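Local atomic coordinates of putative cell adhesion protein (Bacteroides fragilis, PDB entry 4H40), a protein that probably serves as a pilus subunit of the fimbrillin-like family and may take part in cell adhesion. Residues 192-197 / 273-278; 184-189 / 297-302; 205-210 / 266-271; 229-234 / 259-264; 139-144 / 177-182. All blocks are in the same frame, centred on the assembly; numbering follows the deposited sequence.

Overall arrangement
No helix takes part in any contact; four pair strands, and interaction 1 sets a loop against a strand end and its turn. Interaction 5 is the buried one, its centre about 5 Å from that of the chain, and mixes a polar side-chain network with leucine and isoleucine packing. Interactions 2 and 5 share strand 177-190. Interactions 1 and 3 share strand 266-275. Interactions 2 and 3 pack face to face: F186 and M184 meet I206 between two sheets. Both are regular strand pairs, parallel in interaction 2 and antiparallel in interaction 3. Interaction 1 lies farthest out, its centre about 32 Å from that of the chain. Interaction 4 is a looser, partly exposed edge pairing.

Interaction 1 of 5, residues 192-197 / 273-278; sequences EGVHTL and LKVNGN
N276 OD1 accepts two backbone N-H groups of the 192-197 loop. H195 N gives the shorter bond, 2.6 Å to N276 OD1, in the carbonyl plane and on a lone pair. T196 N lies 3.2 Å from N276 OD1 and comes in nearly along the C=O axis. The other branch of the amide is used too. N276 ND2 donates to G193 O at 2.8 Å, with the acceptor close to the amide plane. Three bonds to one flat group fix its rotation. A chi1 of -65° sets CG of N276 beside its own backbone N and carries the amide to the loop. The backbone adds another bond, from N276 N to T196 O, at 2.8 Å. A water accepts from T196 OG1 and G277 N and donates to K274 O, which adds a bridge from the loop to the strand end and the turn.

The apolar side is simpler. V194 CG2 meets V275 CG1 at 3.9 Å, the two valines crossing at about a right angle. L197 CD1 touches L273 CD1 at 4.0 Å. V303 of strand 296-305 packs against V194, L273 and V275. Residues V275 to N278 form a type I' turn, with positive phi at N276 and G277. This is the classic two-residue beta hairpin, here joining strands 266-275 and 278-287.

Interaction 2 of 5, residues 184-189 / 297-302; sequences MQFTVR and YNYTAT
R189 lies across T302 and T300 of the neighbouring strand. Its CB is 3.7 Å from A301 O. Its CD passes T302 OG1 at 4.0 Å. The chain is extended from CG to NE and lays the guanidinium flat over a methyl group: T300 CG2 sits 3.7 Å from R189 CZ, over the centre of one face. With chi1 at -49°, T300 turns its methyl, not its hydroxyl, to the arginine.

The other face of the pair is apolar. The rings of F186 and Y299 lie side by side and point the same way. Their planes are 21° apart but slid, so they barely overlap; F186 CE1 meets Y299 CD1 at 3.7 Å. The selenomethionine at M184 brings CE to 3.8 Å from Y299 CE1.

The backbones run parallel, and five hydrogen bonds alternate between them from Q185 N to R189 N. One water accepts from Q185 NE2, donates to Y299 O and bonds T187 OG1. Q185 OE1 accepts from R183 NH2, just before the segment. Strands 251-257 and 310-321 flank the pair. M184, F186 and V188 also touch strand 197-207 of a second sheet. The arrangement is that of a beta sandwich, with this parallel pair set among mostly antiparallel neighbours.

Interaction 3 of 5, residues 205-210 / 266-271; sequences EISGIQ and SISVLL
E205 and L270 pair their backbones antiparallel, with the strand axes at 167°. E205 N donates to L270 O at 2.9 Å, and L270 N returns a bond to E205 O at 2.8 Å. S207 and S268 form the next hydrogen-bonded pair. S207 N to S268 O is 2.8 Å and sound, while S268 N to S207 O is weak. I206 and V269 form the non-hydrogen-bonded pair between them.

The I206 side is mostly apolar. I206 CG2 touches I267 CG2 at 3.9 Å. I267 CG1 lies 3.5 Å from G208 O. I209 CG2 crosses I267 CD1 at about a right angle, 4.2 Å apart. On the other side S207 CB meets S268 OG at 3.6 Å, and the carboxylate of E205 forms a salt bridge with R239.

I206 and V269 also pack on F186 of strand 177-190. The contact thus joins the two central strands of a four-stranded antiparallel sheet, one layer of a beta sandwich.

Interaction 4 of 5, residues 229-234 / 259-264; sequences VKVGDQ and PTDARS
K230 O and T260 OG1 lead the hydrogen bonding between the two segments. T260 OG1 donates to K230 O at 3.1 Å, in the carbonyl plane. D261 N donates to the same K230 O, also at 3.1 Å, but from well above that plane. The two donors therefore reach one acceptor from different directions. The chi1 of T260, -168°, swings OG1 across to the carbonyl of K230. The hydroxyl is also 3.2 Å from G232 N, but the angle there is too poor for a bond.

The pairing is the loose edge of a small mixed sheet. Strand 260-262 is its middle member, bonded on its other side to strand 289-291. Short strand 230-231 lies at the border, and the touching parts run 68° apart.

The charged group stays within 259-264. R263 grips D261 side-on through NE and NH2, one nitrogen to each oxygen. R263 NE is 2.6 Å from D261 OD1. Both nitrogens approach from above the carboxylate plane, while the oxygens lie near the guanidinium plane.

Van der Waals contacts make up the rest. V229 CG2 and P259 CB form the apolar pair, at 4.2 Å. V229 CG1 packs 3.7 Å from T260 C. V231 CG2 lies 3.9 Å from D261 OD2, beside the salt bridge. Y290 of strand 289-291 touches V229, D261 and R263.

Interaction 5 of 5, residues 139-144 / 177-182; sequences YLLATD and IINQTA
Q180 meets L140, A142 and D144 along its length. Its CG lies 3.8 Å from A142 CB. The chain then bends at chi2 (-49°) and turns the amide toward the carboxylate. Q180 NE2 donates to D144 OD2 at 2.9 Å, on the anti side of the carboxylate and somewhat out of its plane. The same Q180 NE2 donates to I178 O at 3.0 Å. A142 N reaches that oxygen from the opposite face of the carbonyl plane, at 2.9 Å from I178 O. The two bonds from Q180 NE2, to D144 OD2 and I178 O, hold the amide in place. Q180 N bonds to L140 O.

L141 works on the other side of the pair. Its CB touches I177 CD1 at 3.7 Å. Its CD2 lies 3.5 Å from N179 OD1 and equally near the rest of that amide. I177 CB lies 3.4 Å from A142 O.

Waters fill out the polar network. One accepts from L140 N and T181 N and donates to N179 OD1. Another donates to D144 OD2 and N179 O. D144 OD1 forms a salt bridge with R146, which probably favours the charged carboxylate.

Short strand 141-142 lies antiparallel between strand 113-121 and the start of strand 177-190. Strand 23-24 runs parallel to that start, and its Y23 packs on both L141 and I177.

Interaction 1 of 5, residues 192-197 / 273-278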
# COMPACT_ATOMS: atom_id res chain seq x y z
N GLU B 192 17.89 -11.54 1.49
CA GLU B 192 18.52 -12.59 2.28
C GLU B 192 18.36 -13.96 1.61
O GLU B 192 17.23 -14.41 1.35
CB GLU B 192 17.93 -12.59 3.71
CG GLU B 192 18.69 -13.45 4.71
CD GLU B 192 19.61 -12.74 5.68
OE1 GLU B 192 19.91 -11.54 5.46
OE2 GLU B 192 20.05 -13.39 6.66
N GLY B 193 19.50 -14.56 1.28
CA GLY B 193 19.61 -15.89 0.69
C GLY B 193 19.43 -15.94 -0.81
O GLY B 193 19.44 -17.04 -1.38
N VAL B 194 19.26 -14.79 -1.47
CA VAL B 194 19.06 -14.73 -2.93
C VAL B 194 20.40 -14.43 -3.56
O VAL B 194 21.00 -13.39 -3.32
CB VAL B 194 17.96 -13.73 -3.35
CG1 VAL B 194 17.81 -13.70 -4.87
CG2 VAL B 194 16.63 -14.09 -2.69
N HIS B 195 20.89 -15.40 -4.33
CA HIS B 195 22.18 -15.34 -4.99
C HIS B 195 22.00 -14.95 -6.44
O HIS B 195 22.79 -14.18 -6.97
CB HIS B 195 22.88 -16.70 -4.89
CG HIS B 195 23.08 -17.15 -3.48
ND1 HIS B 195 23.80 -16.39 -2.57
CD2 HIS B 195 22.63 -18.26 -2.85
CE1 HIS B 195 23.77 -17.07 -1.44
NE2 HIS B 195 23.07 -18.19 -1.55
N THR B 196 20.98 -15.50 -7.09
CA THR B 196 20.66 -15.21 -8.48
C THR B 196 19.19 -14.88 -8.59
O THR B 196 18.35 -15.56 -8.00
CB THR B 196 21.04 -16.36 -9.44
OG1 THR B 196 20.20 -17.48 -9.19
CG2 THR B 196 22.50 -16.76 -9.34
N LEU B 197 18.89 -13.83 -9.36
CA LEU B 197 17.55 -13.32 -9.57
C LEU B 197 17.47 -12.87 -11.02
O LEU B 197 18.13 -11.91 -11.41
CB LEU B 197 17.31 -12.17 -8.56
CG LEU B 197 16.14 -11.21 -8.75
CD1 LEU B 197 14.81 -11.90 -8.49
CD2 LEU B 197 16.32 -9.99 -7.86
N LEU B 273 9.74 -14.98 -11.71
CA LEU B 273 11.18 -14.82 -11.53
C LEU B 273 11.87 -16.14 -11.29
O LEU B 273 11.26 -17.09 -10.79
CB LEU B 273 11.48 -13.87 -10.34
CG LEU B 273 10.73 -12.52 -10.28
CD1 LEU B 273 10.86 -11.87 -8.92
CD2 LEU B 273 11.20 -11.57 -11.37
N LYS B 274 13.16 -16.19 -11.64
CA LYS B 274 14.01 -17.35 -11.41
C LYS B 274 14.90 -17.01 -10.23
O LYS B 274 15.88 -16.29 -10.39
CB LYS B 274 14.82 -17.68 -12.68
CG LYS B 274 15.40 -19.08 -12.70
CD LYS B 274 16.09 -19.30 -14.02
CE LYS B 274 16.36 -20.76 -14.27
NZ LYS B 274 17.19 -20.94 -15.49
N VAL B 275 14.52 -17.45 -9.04
CA VAL B 275 15.24 -17.20 -7.79
C VAL B 275 16.13 -18.42 -7.50
O VAL B 275 15.64 -19.53 -7.42
CB VAL B 275 14.29 -16.88 -6.61
CG1 VAL B 275 15.07 -16.51 -5.36
CG2 VAL B 275 13.33 -15.75 -6.99
N ASN B 276 17.45 -18.18 -7.38
CA ASN B 276 18.46 -19.21 -7.13
C ASN B 276 18.28 -20.44 -8.03
O ASN B 276 18.44 -21.58 -7.58
CB ASN B 276 18.48 -19.60 -5.65
CG ASN B 276 18.91 -18.49 -4.73
OD1 ASN B 276 19.58 -17.54 -5.12
ND2 ASN B 276 18.54 -18.61 -3.46
N GLY B 277 17.98 -20.19 -9.31
CA GLY B 277 17.80 -21.22 -10.33
C GLY B 277 16.43 -21.88 -10.40
O GLY B 277 16.18 -22.65 -11.33
N ASN B 278 15.54 -21.62 -9.43
CA ASN B 278 14.21 -22.22 -9.43
C ASN B 278 13.14 -21.21 -9.86
O ASN B 278 13.15 -20.07 -9.39
CB ASN B 278 13.85 -22.80 -8.05
CG ASN B 278 15.00 -23.42 -7.28
OD1 ASN B 278 15.41 -22.90 -6.23
ND2 ASN B 278 15.53 -24.54 -7.77
O HOH W 1 18.15 -17.70 -10.88

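Interaction 2 of 5, residues 184-189 / 297-302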
# COMPACT_ATOMS: atom_id res chain seq x y z
N MSE B 184 4.46 2.43 -14.95
CA MSE B 184 4.61 1.57 -13.79
C MSE B 184 6.04 1.05 -13.80
O MSE B 184 6.57 0.73 -14.86
CB MSE B 184 3.60 0.43 -13.75
CG MSE B 184 2.19 0.93 -13.52
SE MSE B 184 0.84 -0.45 -13.19
CE MSE B 184 1.00 -0.54 -11.28
N GLN B 185 6.70 1.08 -12.63
CA GLN B 185 8.04 0.58 -12.50
C GLN B 185 8.15 -0.32 -11.29
O GLN B 185 7.62 0.01 -10.24
CB GLN B 185 9.02 1.73 -12.42
CG GLN B 185 10.43 1.24 -12.48
CD GLN B 185 11.37 2.36 -12.28
OE1 GLN B 185 11.82 2.98 -13.24
NE2 GLN B 185 11.71 2.61 -11.04
N PHE B 186 8.84 -1.45 -11.44
CA PHE B 186 9.10 -2.44 -10.41
C PHE B 186 10.62 -2.66 -10.32
O PHE B 186 11.27 -2.97 -11.32
CB PHE B 186 8.34 -3.75 -10.70
CG PHE B 186 6.87 -3.54 -11.01
CD1 PHE B 186 5.93 -3.46 -9.98
CD2 PHE B 186 6.43 -3.36 -12.30
CE1 PHE B 186 4.60 -3.18 -10.26
CE2 PHE B 186 5.09 -3.09 -12.58
CZ PHE B 186 4.19 -2.98 -11.56
N THR B 187 11.18 -2.37 -9.13
CA THR B 187 12.55 -2.66 -8.77
C THR B 187 12.46 -3.88 -7.88
O THR B 187 11.75 -3.83 -6.86
CB THR B 187 13.24 -1.45 -8.12
OG1 THR B 187 13.21 -0.33 -9.01
CG2 THR B 187 14.67 -1.75 -7.74
N VAL B 188 13.06 -5.01 -8.32
CA VAL B 188 13.07 -6.27 -7.54
C VAL B 188 14.47 -6.48 -6.99
O VAL B 188 15.41 -6.68 -7.76
CB VAL B 188 12.60 -7.52 -8.33
CG1 VAL B 188 12.52 -8.72 -7.42
CG2 VAL B 188 11.27 -7.27 -9.04
N ARG B 189 14.62 -6.40 -5.66
CA ARG B 189 15.90 -6.55 -5.00
C ARG B 189 16.17 -7.99 -4.59
O ARG B 189 15.24 -8.74 -4.28
CB ARG B 189 15.96 -5.67 -3.77
CG ARG B 189 16.08 -4.19 -4.03
CD ARG B 189 16.10 -3.45 -2.72
NE ARG B 189 16.21 -2.00 -2.92
CZ ARG B 189 15.76 -1.09 -2.06
NH1 ARG B 189 15.16 -1.46 -0.93
NH2 ARG B 189 15.90 0.21 -2.32
N TYR B 297 4.25 5.14 -11.23
CA TYR B 297 3.74 4.36 -10.11
C TYR B 297 4.83 3.33 -9.87
O TYR B 297 4.92 2.33 -10.59
CB TYR B 297 2.32 3.81 -10.44
CG TYR B 297 1.37 4.94 -10.75
CD1 TYR B 297 1.27 5.46 -12.04
CD2 TYR B 297 0.67 5.59 -9.74
CE1 TYR B 297 0.49 6.58 -12.32
CE2 TYR B 297 -0.14 6.69 -10.01
CZ TYR B 297 -0.19 7.21 -11.30
OH TYR B 297 -1.00 8.29 -11.56
N ASN B 298 5.79 3.73 -9.03
CA ASN B 298 7.00 2.99 -8.65
C ASN B 298 6.80 2.09 -7.46
O ASN B 298 6.25 2.51 -6.47
CB ASN B 298 8.10 3.97 -8.33
CG ASN B 298 8.28 4.98 -9.42
OD1 ASN B 298 8.21 4.64 -10.60
ND2 ASN B 298 8.49 6.24 -9.04
N TYR B 299 7.25 0.87 -7.56
CA TYR B 299 7.19 -0.16 -6.53
C TYR B 299 8.60 -0.69 -6.30
O TYR B 299 9.40 -0.67 -7.24
CB TYR B 299 6.24 -1.28 -6.94
CG TYR B 299 4.79 -0.86 -6.94
CD1 TYR B 299 4.23 -0.19 -8.03
CD2 TYR B 299 3.95 -1.16 -5.86
CE1 TYR B 299 2.90 0.21 -8.03
CE2 TYR B 299 2.61 -0.79 -5.87
CZ TYR B 299 2.10 -0.07 -6.93
OH TYR B 299 0.80 0.34 -6.88
N THR B 300 8.93 -1.06 -5.04
CA THR B 300 10.23 -1.63 -4.67
C THR B 300 9.92 -2.93 -3.94
O THR B 300 9.25 -2.93 -2.90
CB THR B 300 11.12 -0.64 -3.93
OG1 THR B 300 11.12 0.57 -4.69
CG2 THR B 300 12.54 -1.07 -3.88
N ALA B 301 10.27 -4.05 -4.58
CA ALA B 301 9.98 -5.35 -4.01
C ALA B 301 11.31 -6.06 -3.63
O ALA B 301 12.32 -5.83 -4.28
CB ALA B 301 9.16 -6.17 -5.00
N THR B 302 11.31 -6.89 -2.56
CA THR B 302 12.50 -7.64 -2.16
C THR B 302 12.16 -9.10 -2.09
O THR B 302 11.20 -9.46 -1.43
CB THR B 302 13.04 -7.12 -0.83
OG1 THR B 302 13.31 -5.73 -0.94
CG2 THR B 302 14.28 -7.85 -0.38
O HOH W 2 11.11 1.34 -8.65

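Interaction 3 of 5, residues 205-210 / 266-271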
# COMPACT_ATOMS: atom_id res chain seq x y z
N GLU B 205 3.51 -9.63 -15.47
CA GLU B 205 2.21 -9.43 -16.09
C GLU B 205 1.29 -8.60 -15.17
O GLU B 205 1.01 -8.99 -14.03
CB GLU B 205 1.58 -10.76 -16.48
CG GLU B 205 0.31 -10.59 -17.28
CD GLU B 205 -0.14 -11.81 -18.05
OE1 GLU B 205 -0.16 -12.92 -17.46
OE2 GLU B 205 -0.49 -11.66 -19.25
N ILE B 206 0.90 -7.44 -15.68
CA ILE B 206 -0.01 -6.49 -15.07
C ILE B 206 -1.39 -6.78 -15.71
O ILE B 206 -1.49 -6.88 -16.92
CB ILE B 206 0.52 -5.05 -15.29
CG1 ILE B 206 1.99 -4.93 -14.80
CG2 ILE B 206 -0.39 -4.00 -14.63
CD1 ILE B 206 2.65 -3.62 -15.05
N SER B 207 -2.41 -7.01 -14.88
CA SER B 207 -3.77 -7.37 -15.30
C SER B 207 -4.81 -6.48 -14.64
O SER B 207 -4.59 -5.99 -13.53
CB SER B 207 -4.05 -8.83 -14.91
OG SER B 207 -3.54 -9.76 -15.85
N GLY B 208 -5.94 -6.31 -15.33
CA GLY B 208 -7.06 -5.50 -14.85
C GLY B 208 -6.90 -4.03 -15.14
O GLY B 208 -7.31 -3.18 -14.34
N ILE B 209 -6.29 -3.71 -16.29
CA ILE B 209 -6.05 -2.33 -16.67
C ILE B 209 -7.01 -1.94 -17.84
O ILE B 209 -7.81 -2.77 -18.28
CB ILE B 209 -4.55 -2.10 -16.98
CG1 ILE B 209 -3.92 -3.32 -17.73
CG2 ILE B 209 -3.82 -1.81 -15.70
CD1 ILE B 209 -2.72 -3.02 -18.58
N GLN B 210 -7.00 -0.66 -18.25
CA GLN B 210 -7.86 -0.14 -19.32
C GLN B 210 -7.71 -0.92 -20.59
O GLN B 210 -6.58 -1.20 -21.01
CB GLN B 210 -7.52 1.33 -19.60
CG GLN B 210 -8.39 2.02 -20.63
CD GLN B 210 -9.63 2.58 -19.99
OE1 GLN B 210 -9.58 3.57 -19.25
NE2 GLN B 210 -10.76 1.95 -20.25
N SER B 266 -9.40 -4.17 -8.59
CA SER B 266 -8.02 -4.58 -8.34
C SER B 266 -7.21 -4.68 -9.62
O SER B 266 -7.73 -5.07 -10.67
CB SER B 266 -7.97 -5.92 -7.61
OG SER B 266 -8.67 -5.83 -6.39
N ILE B 267 -5.93 -4.32 -9.53
CA ILE B 267 -4.91 -4.49 -10.56
C ILE B 267 -3.96 -5.56 -10.00
O ILE B 267 -3.35 -5.31 -8.96
CB ILE B 267 -4.19 -3.15 -10.94
CG1 ILE B 267 -5.13 -2.22 -11.73
CG2 ILE B 267 -2.90 -3.43 -11.75
CD1 ILE B 267 -4.71 -0.77 -11.76
N SER B 268 -3.91 -6.76 -10.62
CA SER B 268 -2.97 -7.79 -10.19
C SER B 268 -1.67 -7.64 -10.98
O SER B 268 -1.67 -7.27 -12.16
CB SER B 268 -3.55 -9.19 -10.34
OG SER B 268 -3.23 -9.82 -11.57
N VAL B 269 -0.56 -7.89 -10.29
CA VAL B 269 0.80 -7.84 -10.80
C VAL B 269 1.45 -9.21 -10.50
O VAL B 269 1.69 -9.53 -9.34
CB VAL B 269 1.61 -6.65 -10.20
CG1 VAL B 269 3.06 -6.68 -10.65
CG2 VAL B 269 0.99 -5.32 -10.58
N LEU B 270 1.68 -10.02 -11.55
CA LEU B 270 2.33 -11.32 -11.39
C LEU B 270 3.79 -11.26 -11.81
O LEU B 270 4.08 -11.03 -12.97
CB LEU B 270 1.63 -12.40 -12.23
CG LEU B 270 0.40 -13.04 -11.71
CD1 LEU B 270 -0.07 -14.06 -12.72
CD2 LEU B 270 0.65 -13.74 -10.41
N LEU B 271 4.69 -11.53 -10.88
CA LEU B 271 6.12 -11.52 -11.14
C LEU B 271 6.58 -12.95 -11.28
O LEU B 271 6.44 -13.72 -10.34
CB LEU B 271 6.87 -10.79 -10.02
CG LEU B 271 6.48 -9.33 -9.78
CD1 LEU B 271 5.37 -9.23 -8.74
CD2 LEU B 271 7.64 -8.53 -9.35
O HOH W 3 -10.03 -4.15 -12.75

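Interaction 4 of 5, residues 229-234 / 259-264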
# COMPACT_ATOMS: atom_id res chain seq x y z
N VAL B 229 -9.87 8.67 -18.29
CA VAL B 229 -9.52 7.85 -17.12
C VAL B 229 -10.75 6.99 -16.75
O VAL B 229 -11.40 7.24 -15.73
CB VAL B 229 -8.99 8.68 -15.91
CG1 VAL B 229 -8.17 7.80 -14.97
CG2 VAL B 229 -8.18 9.90 -16.35
N LYS B 230 -11.09 6.00 -17.61
CA LYS B 230 -12.24 5.12 -17.35
C LYS B 230 -11.78 3.76 -16.73
O LYS B 230 -10.58 3.45 -16.71
CB LYS B 230 -13.19 4.91 -18.58
CG LYS B 230 -12.58 4.86 -19.98
CD LYS B 230 -13.64 4.41 -21.01
CE LYS B 230 -13.25 4.64 -22.45
NZ LYS B 230 -12.17 3.72 -22.91
N VAL B 231 -12.77 3.02 -16.15
CA VAL B 231 -12.62 1.77 -15.41
C VAL B 231 -11.97 0.67 -16.29
O VAL B 231 -12.45 0.35 -17.39
CB VAL B 231 -13.99 1.31 -14.79
CG1 VAL B 231 -13.88 -0.03 -14.08
CG2 VAL B 231 -14.52 2.36 -13.81
N GLY B 232 -10.87 0.11 -15.78
CA GLY B 232 -10.13 -0.97 -16.43
C GLY B 232 -10.81 -2.32 -16.30
O GLY B 232 -11.79 -2.42 -15.57
N ASP B 233 -10.32 -3.40 -16.97
CA ASP B 233 -11.04 -4.67 -16.83
C ASP B 233 -10.18 -5.94 -16.79
O ASP B 233 -9.15 -6.02 -17.44
CB ASP B 233 -12.12 -4.82 -17.92
CG ASP B 233 -11.66 -5.11 -19.33
OD1 ASP B 233 -10.58 -4.62 -19.71
OD2 ASP B 233 -12.42 -5.75 -20.09
N GLN B 234 -10.71 -6.97 -16.06
CA GLN B 234 -10.24 -8.36 -15.82
C GLN B 234 -9.51 -9.02 -17.02
O GLN B 234 -8.64 -9.88 -16.82
CB GLN B 234 -11.43 -9.28 -15.42
CG GLN B 234 -12.65 -9.24 -16.36
CD GLN B 234 -13.78 -10.23 -16.06
OE1 GLN B 234 -14.26 -10.38 -14.92
NE2 GLN B 234 -14.32 -10.85 -17.10
N PRO B 259 -4.11 5.72 -18.93
CA PRO B 259 -4.81 6.22 -17.74
C PRO B 259 -6.05 5.37 -17.47
O PRO B 259 -6.84 5.09 -18.39
CB PRO B 259 -5.16 7.66 -18.12
CG PRO B 259 -4.09 8.05 -19.08
CD PRO B 259 -3.88 6.81 -19.90
N THR B 260 -6.13 4.83 -16.23
CA THR B 260 -7.22 3.95 -15.82
C THR B 260 -7.61 4.17 -14.38
O THR B 260 -6.76 4.35 -13.51
CB THR B 260 -6.91 2.46 -16.11
OG1 THR B 260 -8.11 1.70 -15.94
CG2 THR B 260 -5.81 1.89 -15.25
N ASP B 261 -8.93 4.13 -14.15
CA ASP B 261 -9.60 4.23 -12.85
C ASP B 261 -9.92 2.82 -12.34
O ASP B 261 -10.82 2.15 -12.86
CB ASP B 261 -10.90 5.07 -12.97
CG ASP B 261 -11.75 5.14 -11.71
OD1 ASP B 261 -11.18 4.96 -10.59
OD2 ASP B 261 -12.98 5.36 -11.83
N ALA B 262 -9.18 2.38 -11.32
CA ALA B 262 -9.35 1.07 -10.69
C ALA B 262 -9.42 1.23 -9.17
O ALA B 262 -8.99 0.35 -8.41
CB ALA B 262 -8.20 0.16 -11.09
N ARG B 263 -9.99 2.36 -8.73
CA ARG B 263 -10.20 2.74 -7.32
C ARG B 263 -11.14 1.77 -6.60
O ARG B 263 -11.00 1.52 -5.40
CB ARG B 263 -10.77 4.16 -7.25
CG ARG B 263 -9.73 5.25 -7.54
CD ARG B 263 -10.39 6.61 -7.54
NE ARG B 263 -11.32 6.76 -8.66
CZ ARG B 263 -12.22 7.73 -8.78
NH1 ARG B 263 -12.33 8.66 -7.84
NH2 ARG B 263 -13.02 7.78 -9.83
N SER B 264 -12.11 1.23 -7.38
CA SER B 264 -13.12 0.27 -6.92
C SER B 264 -12.77 -1.16 -7.34
O SER B 264 -13.46 -2.09 -6.94
CB SER B 264 -14.51 0.62 -7.47
OG SER B 264 -14.65 1.98 -7.87

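Interaction 5 of 5, residues 139-144 / 177-182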
# COMPACT_ATOMS: atom_id res chain seq x y z
N TYR B 139 4.91 4.02 -24.47
CA TYR B 139 4.97 5.42 -24.08
C TYR B 139 4.69 6.27 -25.28
O TYR B 139 5.05 5.87 -26.39
CB TYR B 139 6.33 5.80 -23.48
CG TYR B 139 6.70 5.00 -22.26
CD1 TYR B 139 6.00 5.13 -21.07
CD2 TYR B 139 7.76 4.10 -22.30
CE1 TYR B 139 6.34 4.38 -19.95
CE2 TYR B 139 8.13 3.37 -21.16
CZ TYR B 139 7.40 3.50 -20.00
OH TYR B 139 7.73 2.75 -18.91
N LEU B 140 4.02 7.41 -25.08
CA LEU B 140 3.75 8.38 -26.12
C LEU B 140 3.87 9.77 -25.57
O LEU B 140 3.10 10.19 -24.70
CB LEU B 140 2.41 8.21 -26.85
CG LEU B 140 2.15 9.28 -27.92
CD1 LEU B 140 2.71 8.89 -29.29
CD2 LEU B 140 0.69 9.65 -27.98
N LEU B 141 4.87 10.48 -26.07
CA LEU B 141 5.11 11.87 -25.77
C LEU B 141 4.40 12.66 -26.82
O LEU B 141 4.42 12.27 -27.99
CB LEU B 141 6.60 12.20 -25.75
CG LEU B 141 7.48 11.60 -24.66
CD1 LEU B 141 8.90 11.99 -24.89
CD2 LEU B 141 7.08 12.10 -23.29
N ALA B 142 3.73 13.73 -26.44
CA ALA B 142 2.97 14.52 -27.40
C ALA B 142 2.67 15.91 -26.85
O ALA B 142 2.99 16.24 -25.70
CB ALA B 142 1.66 13.81 -27.73
N THR B 143 2.03 16.71 -27.69
CA THR B 143 1.49 18.04 -27.41
C THR B 143 0.35 17.83 -26.40
O THR B 143 -0.46 16.92 -26.56
CB THR B 143 0.99 18.64 -28.75
OG1 THR B 143 2.08 18.76 -29.66
CG2 THR B 143 0.31 19.97 -28.57
N ASP B 144 0.31 18.64 -25.35
CA ASP B 144 -0.73 18.53 -24.34
C ASP B 144 -1.35 19.88 -24.09
O ASP B 144 -0.65 20.80 -23.65
CB ASP B 144 -0.18 17.94 -23.04
CG ASP B 144 -1.16 17.07 -22.30
OD1 ASP B 144 -2.23 17.57 -21.93
OD2 ASP B 144 -0.84 15.89 -22.07
N ILE B 177 7.37 18.43 -25.07
CA ILE B 177 6.28 17.46 -25.12
C ILE B 177 6.23 16.71 -23.76
O ILE B 177 7.13 16.83 -22.95
CB ILE B 177 6.35 16.54 -26.38
CG1 ILE B 177 7.70 15.77 -26.49
CG2 ILE B 177 6.04 17.35 -27.65
CD1 ILE B 177 7.90 14.93 -27.81
N ILE B 178 5.15 16.03 -23.49
CA ILE B 178 4.91 15.38 -22.20
C ILE B 178 4.16 14.09 -22.46
O ILE B 178 3.54 13.93 -23.52
CB ILE B 178 4.14 16.39 -21.28
CG1 ILE B 178 4.03 15.92 -19.81
CG2 ILE B 178 2.81 16.88 -21.89
CD1 ILE B 178 3.84 17.01 -18.82
N ASN B 179 4.26 13.15 -21.51
CA ASN B 179 3.67 11.81 -21.56
C ASN B 179 2.16 11.80 -21.55
O ASN B 179 1.52 12.46 -20.73
CB ASN B 179 4.17 10.98 -20.39
CG ASN B 179 5.53 10.43 -20.62
OD1 ASN B 179 5.72 9.51 -21.43
ND2 ASN B 179 6.50 11.05 -19.98
N GLN B 180 1.60 10.95 -22.42
CA GLN B 180 0.17 10.77 -22.57
C GLN B 180 -0.32 9.57 -21.79
O GLN B 180 -1.52 9.46 -21.54
CB GLN B 180 -0.21 10.63 -24.06
CG GLN B 180 0.12 11.89 -24.88
CD GLN B 180 -0.38 13.16 -24.24
OE1 GLN B 180 -1.58 13.42 -24.16
NE2 GLN B 180 0.53 13.93 -23.68
N THR B 181 0.61 8.72 -21.36
CA THR B 181 0.29 7.52 -20.61
C THR B 181 0.87 7.55 -19.20
O THR B 181 1.73 8.37 -18.87
CB THR B 181 0.80 6.24 -21.34
OG1 THR B 181 2.18 6.12 -21.17
CG2 THR B 181 0.51 6.22 -22.78
N ALA B 182 0.42 6.60 -18.37
CA ALA B 182 0.97 6.40 -17.06
C ALA B 182 2.17 5.48 -17.22
O ALA B 182 2.35 4.86 -18.28
CB ALA B 182 -0.08 5.78 -16.15
O HOH W 4 3.50 8.28 -22.22
O HOH W 5 0.21 14.63 -19.68